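Long-range contact in Thiol:disulfide interchange protein (Proteus mirabilis, PDB 4OD7), which probably catalyses dithiol-disulfide exchange in the periplasm as a thioredoxin-fold oxidase of the DsbA family, introducing disulfide bonds into folding proteins: residues Val79-Leu93 with Ile109-Tyr123. The protein carries 1 engineered substitution. Numbering follows the deposited sequence.
Sequences VAIALGVEDQVSPAL and IRTTFINAGVKAEDY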
loop_
_atom_site.group_PDB
_atom_site.type_symbol
_atom_site.label_atom_id
_atom_site.label_comp_id
_atom_site.label_asym_id
_atom_site.label_seq_id
_atom_site.Cartn_x
_atom_site.Cartn_y
_atom_site.Cartn_z
ATOM N N VAL A 79 7.078 1.485 -11.228
ATOM C CA VAL A 79 7.177 2.534 -12.243
ATOM C C VAL A 79 6.548 3.824 -11.714
ATOM O O VAL A 79 7.074 4.912 -11.929
ATOM C CB VAL A 79 6.527 2.097 -13.566
ATOM C CG1 VAL A 79 6.454 3.272 -14.554
ATOM C CG2 VAL A 79 7.319 0.947 -14.164
ATOM N N ALA A 80 5.396 3.697 -11.054
ATOM C CA ALA A 80 4.695 4.858 -10.540
ATOM C C ALA A 80 5.563 5.604 -9.531
ATOM O O ALA A 80 5.568 6.843 -9.510
ATOM C CB ALA A 80 3.398 4.446 -9.916
ATOM N N ILE A 81 6.239 4.839 -8.668
ATOM C CA ILE A 81 7.172 5.371 -7.676
ATOM C C ILE A 81 8.338 6.029 -8.379
ATOM O O ILE A 81 8.716 7.138 -8.019
ATOM C CB ILE A 81 7.671 4.312 -6.716
ATOM C CG1 ILE A 81 6.482 3.790 -5.884
ATOM C CG2 ILE A 81 8.775 4.866 -5.809
ATOM C CD1 ILE A 81 6.790 2.558 -5.151
ATOM N N ALA A 82 8.931 5.330 -9.343
ATOM C CA ALA A 82 10.093 5.850 -10.036
ATOM C C ALA A 82 9.803 7.166 -10.773
ATOM O O ALA A 82 10.688 8.050 -10.859
ATOM C CB ALA A 82 10.659 4.800 -11.012
ATOM N N LEU A 83 8.604 7.274 -11.357
ATOM C CA LEU A 83 8.231 8.472 -12.114
ATOM C C LEU A 83 7.612 9.494 -11.186
ATOM O O LEU A 83 7.396 10.621 -11.594
ATOM C CB LEU A 83 7.268 8.124 -13.254
ATOM C CG LEU A 83 7.908 7.203 -14.300
ATOM C CD1 LEU A 83 7.016 6.925 -15.447
ATOM C CD2 LEU A 83 9.278 7.697 -14.769
ATOM N N GLY A 84 7.285 9.074 -9.958
ATOM C CA GLY A 84 6.691 9.936 -8.953
ATOM C C GLY A 84 5.272 10.328 -9.304
ATOM O O GLY A 84 4.820 11.417 -8.943
ATOM N N VAL A 85 4.541 9.415 -9.922
ATOM C CA VAL A 85 3.190 9.721 -10.403
ATOM C C VAL A 85 2.119 8.870 -9.722
ATOM O O VAL A 85 1.092 8.577 -10.294
ATOM C CB VAL A 85 3.143 9.569 -11.950
ATOM C CG1 VAL A 85 4.098 10.538 -12.631
ATOM C CG2 VAL A 85 3.478 8.129 -12.371
ATOM N N GLU A 86 2.422 8.450 -8.507
ATOM C CA GLU A 86 1.556 7.608 -7.696
ATOM C C GLU A 86 0.147 8.185 -7.640
ATOM O O GLU A 86 -0.808 7.517 -7.960
ATOM C CB GLU A 86 2.107 7.482 -6.277
ATOM C CG GLU A 86 3.506 6.883 -6.137
ATOM C CD GLU A 86 4.582 7.963 -6.032
ATOM O OE1 GLU A 86 4.383 9.077 -6.580
ATOM O OE2 GLU A 86 5.620 7.729 -5.358
ATOM N N ASP A 87 0.029 9.456 -7.304
ATOM C CA ASP A 87 -1.288 10.054 -7.148
ATOM C C ASP A 87 -2.119 10.130 -8.415
ATOM O O ASP A 87 -3.343 10.071 -8.373
ATOM C CB ASP A 87 -1.126 11.488 -6.621
ATOM C CG ASP A 87 -0.838 11.550 -5.149
ATOM O OD1 ASP A 87 -0.757 10.481 -4.519
ATOM O OD2 ASP A 87 -0.669 12.683 -4.630
ATOM N N GLN A 88 -1.443 10.268 -9.534
ATOM C CA GLN A 88 -2.071 10.353 -10.843
ATOM C C GLN A 88 -2.544 8.998 -11.386
ATOM O O GLN A 88 -3.587 8.924 -11.971
ATOM C CB GLN A 88 -1.090 10.988 -11.855
ATOM C CG GLN A 88 -0.854 12.507 -11.745
ATOM C CD GLN A 88 -0.230 12.989 -10.425
ATOM O OE1 GLN A 88 0.701 12.379 -9.869
ATOM N NE2 GLN A 88 -0.757 14.097 -9.920
ATOM N N VAL A 89 -1.774 7.924 -11.195
ATOM C CA VAL A 89 -2.091 6.648 -11.843
ATOM C C VAL A 89 -2.814 5.734 -10.882
ATOM O O VAL A 89 -3.570 4.872 -11.325
ATOM C CB VAL A 89 -0.828 5.875 -12.373
ATOM C CG1 VAL A 89 0.067 6.767 -13.182
ATOM C CG2 VAL A 89 -0.017 5.277 -11.259
ATOM N N SER A 90 -2.579 5.920 -9.575
ATOM C CA SER A 90 -3.175 5.036 -8.582
ATOM C C SER A 90 -4.706 4.928 -8.771
ATOM O O SER A 90 -5.211 3.818 -8.839
ATOM C CB SER A 90 -2.818 5.491 -7.174
ATOM O OG SER A 90 -3.398 4.629 -6.225
ATOM N N PRO A 91 -5.452 6.056 -8.860
ATOM C CA PRO A 91 -6.882 5.896 -9.094
ATOM C C PRO A 91 -7.227 5.140 -10.383
ATOM O O PRO A 91 -8.145 4.307 -10.411
ATOM C CB PRO A 91 -7.364 7.335 -9.128
ATOM C CG PRO A 91 -6.385 8.083 -8.345
ATOM C CD PRO A 91 -5.110 7.471 -8.640
ATOM N N ALA A 92 -6.456 5.397 -11.442
ATOM C CA ALA A 92 -6.703 4.764 -12.770
ATOM C C ALA A 92 -6.401 3.260 -12.798
ATOM O O ALA A 92 -7.049 2.489 -13.523
ATOM C CB ALA A 92 -5.868 5.481 -13.893
ATOM N N LEU A 93 -5.429 2.847 -12.001
ATOM C CA LEU A 93 -5.050 1.466 -11.940
ATOM C C LEU A 93 -6.088 0.702 -11.149
ATOM O O LEU A 93 -6.479 -0.378 -11.530
ATOM C CB LEU A 93 -3.687 1.336 -11.309
ATOM C CG LEU A 93 -2.505 1.834 -12.162
ATOM C CD1 LEU A 93 -1.312 1.824 -11.304
ATOM C CD2 LEU A 93 -2.245 1.036 -13.421
ATOM N N ILE A 109 -1.592 -1.810 -19.059
ATOM C CA ILE A 109 -0.957 -1.080 -17.969
ATOM C C ILE A 109 -0.244 0.134 -18.549
ATOM O O ILE A 109 -0.448 1.255 -18.103
ATOM C CB ILE A 109 0.010 -1.947 -17.189
ATOM C CG1 ILE A 109 -0.718 -3.196 -16.694
ATOM C CG2 ILE A 109 0.558 -1.162 -16.022
ATOM C CD1 ILE A 109 0.120 -4.171 -15.912
ATOM N N ARG A 110 0.567 -0.089 -19.572
ATOM C CA ARG A 110 1.233 0.992 -20.291
ATOM C C ARG A 110 0.265 2.075 -20.787
ATOM O O ARG A 110 0.490 3.271 -20.548
ATOM C CB ARG A 110 2.017 0.406 -21.450
ATOM C CG ARG A 110 2.788 1.408 -22.259
ATOM C CD ARG A 110 3.648 0.718 -23.249
ATOM N NE ARG A 110 4.441 1.666 -24.013
ATOM C CZ ARG A 110 4.013 2.267 -25.119
ATOM N NH1 ARG A 110 2.774 2.070 -25.548
ATOM N NH2 ARG A 110 4.809 3.095 -25.783
ATOM N N THR A 111 -0.828 1.669 -21.429
ATOM C CA THR A 111 -1.833 2.630 -21.915
ATOM C C THR A 111 -2.390 3.434 -20.771
ATOM O O THR A 111 -2.633 4.602 -20.929
ATOM C CB THR A 111 -3.012 1.962 -22.635
ATOM O OG1 THR A 111 -2.535 1.313 -23.820
ATOM C CG2 THR A 111 -4.023 2.985 -23.017
ATOM N N THR A 112 -2.598 2.798 -19.620
ATOM C CA THR A 112 -3.102 3.477 -18.425
ATOM C C THR A 112 -2.204 4.617 -17.929
ATOM O O THR A 112 -2.672 5.717 -17.660
ATOM C CB THR A 112 -3.269 2.453 -17.266
ATOM O OG1 THR A 112 -4.099 1.373 -17.702
ATOM C CG2 THR A 112 -3.867 3.103 -16.007
ATOM N N PHE A 113 -0.908 4.346 -17.843
ATOM C CA PHE A 113 0.072 5.360 -17.473
ATOM C C PHE A 113 0.012 6.532 -18.477
ATOM O O PHE A 113 -0.073 7.688 -18.068
ATOM C CB PHE A 113 1.458 4.765 -17.413
ATOM C CG PHE A 113 1.769 4.097 -16.084
ATOM C CD1 PHE A 113 2.650 4.666 -15.176
ATOM C CD2 PHE A 113 1.143 2.928 -15.714
ATOM C CE1 PHE A 113 2.923 4.052 -13.962
ATOM C CE2 PHE A 113 1.445 2.300 -14.483
ATOM C CZ PHE A 113 2.307 2.870 -13.618
ATOM N N ILE A 114 0.019 6.224 -19.779
ATOM C CA ILE A 114 -0.012 7.258 -20.824
ATOM C C ILE A 114 -1.287 8.119 -20.749
ATOM O O ILE A 114 -1.202 9.333 -20.870
ATOM C CB ILE A 114 0.120 6.635 -22.249
ATOM C CG1 ILE A 114 1.511 5.994 -22.441
ATOM C CG2 ILE A 114 -0.157 7.686 -23.323
ATOM C CD1 ILE A 114 1.633 5.108 -23.656
ATOM N N ASN A 115 -2.449 7.523 -20.485
ATOM C CA ASN A 115 -3.671 8.309 -20.313
ATOM C C ASN A 115 -3.719 9.139 -19.031
ATOM O O ASN A 115 -4.438 10.128 -18.953
ATOM C CB ASN A 115 -4.837 7.394 -20.304
ATOM C CG ASN A 115 -5.222 7.004 -21.645
ATOM O OD1 ASN A 115 -5.150 7.801 -22.570
ATOM N ND2 ASN A 115 -5.579 5.738 -21.801
ATOM N N ALA A 116 -2.910 8.750 -18.051
ATOM C CA ALA A 116 -2.706 9.535 -16.830
ATOM C C ALA A 116 -1.580 10.578 -17.002
ATOM O O ALA A 116 -1.054 11.082 -15.999
ATOM C CB ALA A 116 -2.397 8.614 -15.659
ATOM N N GLY A 117 -1.160 10.823 -18.257
ATOM C CA GLY A 117 -0.202 11.873 -18.587
ATOM C C GLY A 117 1.279 11.551 -18.608
ATOM O O GLY A 117 2.127 12.414 -18.860
ATOM N N VAL A 118 1.600 10.304 -18.324
ATOM C CA VAL A 118 2.971 9.851 -18.391
ATOM C C VAL A 118 3.421 9.728 -19.872
ATOM O O VAL A 118 2.735 9.158 -20.709
ATOM C CB VAL A 118 3.071 8.511 -17.616
ATOM C CG1 VAL A 118 4.435 7.897 -17.737
ATOM C CG2 VAL A 118 2.733 8.745 -16.172
ATOM N N LYS A 119 4.614 10.205 -20.171
ATOM C CA LYS A 119 5.140 10.121 -21.503
ATOM C C LYS A 119 5.500 8.714 -21.806
ATOM O O LYS A 119 6.081 8.051 -20.968
ATOM C CB LYS A 119 6.366 11.025 -21.678
ATOM N N ALA A 120 5.030 8.222 -22.939
ATOM C CA ALA A 120 5.302 6.864 -23.360
ATOM C C ALA A 120 6.788 6.590 -23.274
ATOM O O ALA A 120 7.198 5.553 -22.783
ATOM C CB ALA A 120 4.814 6.628 -24.760
ATOM N N GLU A 121 7.608 7.549 -23.678
ATOM C CA GLU A 121 9.028 7.305 -23.759
ATOM C C GLU A 121 9.615 7.155 -22.352
ATOM O O GLU A 121 10.499 6.327 -22.159
ATOM C CB GLU A 121 9.749 8.437 -24.499
ATOM C CG GLU A 121 9.380 9.843 -24.042
ATOM C CD GLU A 121 8.285 10.528 -24.837
ATOM O OE1 GLU A 121 7.391 9.844 -25.371
ATOM O OE2 GLU A 121 8.308 11.780 -24.881
ATOM N N ASP A 122 9.108 7.886 -21.361
ATOM C CA ASP A 122 9.608 7.732 -19.988
ATOM C C ASP A 122 9.224 6.375 -19.381
ATOM O O ASP A 122 10.022 5.690 -18.714
ATOM C CB ASP A 122 9.028 8.797 -19.090
ATOM C CG ASP A 122 9.633 10.130 -19.308
ATOM O OD1 ASP A 122 10.465 10.288 -20.221
ATOM O OD2 ASP A 122 9.208 11.038 -18.578
ATOM N N TYR A 123 7.982 5.982 -19.641
ATOM C CA TYR A 123 7.497 4.714 -19.195
ATOM C C TYR A 123 8.379 3.650 -19.785
ATOM O O TYR A 123 8.785 2.766 -19.081
ATOM C CB TYR A 123 6.030 4.512 -19.590
ATOM C CG TYR A 123 5.424 3.222 -19.068
ATOM C CD1 TYR A 123 4.702 3.191 -17.874
ATOM C CD2 TYR A 123 5.579 2.035 -19.757
ATOM C CE1 TYR A 123 4.136 1.996 -17.401
ATOM C CE2 TYR A 123 5.035 0.839 -19.281
ATOM C CZ TYR A 123 4.315 0.822 -18.103
ATOM O OH TYR A 123 3.759 -0.358 -17.645
#
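In the helical domain that DsbA enzymes carry inserted in their thioredoxin fold, the ring of F113 enters as a knob into the hole formed by V79, A80, V89 and L93. The axes of the helical segments 86-93 and 109-115 approach to 9.4 Å at 130°, nearer antiparallel than parallel. V89 CG1 lies over one ring face in a CH-pi contact, 4.2 Å from the F113 centroid and 23° off the normal; the opposite face is covered by Y123 CE1 of its own segment, near the rim. At the ring edge F113 CE1 meets A80 N at 3.8 Å, while V79 CG1 comes in obliquely, 3.7 Å from F113 CE1. That methyl is placed by a chi1 of 172°, anti to the V79 nitrogen, and it also touches the Y123 ring.

Helices 70-83 and 106-115 each end in a Schellman motif (V85 N to A80 O, V118 N to F113 O), with G84 and G117 as the C-prime residues; beside these turns L83 CD1 packs against V118 CG1 at 3.6 Å and V85 CG2 against V118 CG2 at 3.9 Å. Toward the other end, T112 CG2 reaches L93 CD2 at 3.7 Å and A92 CB at 3.8 Å; T112 OG1 instead hydrogen-bonds the D108 carbonyl within its own helix.

Direct cohesion between the two segments therefore comes from apolar and CH-pi contacts around the received F113 ring, without polar pairing.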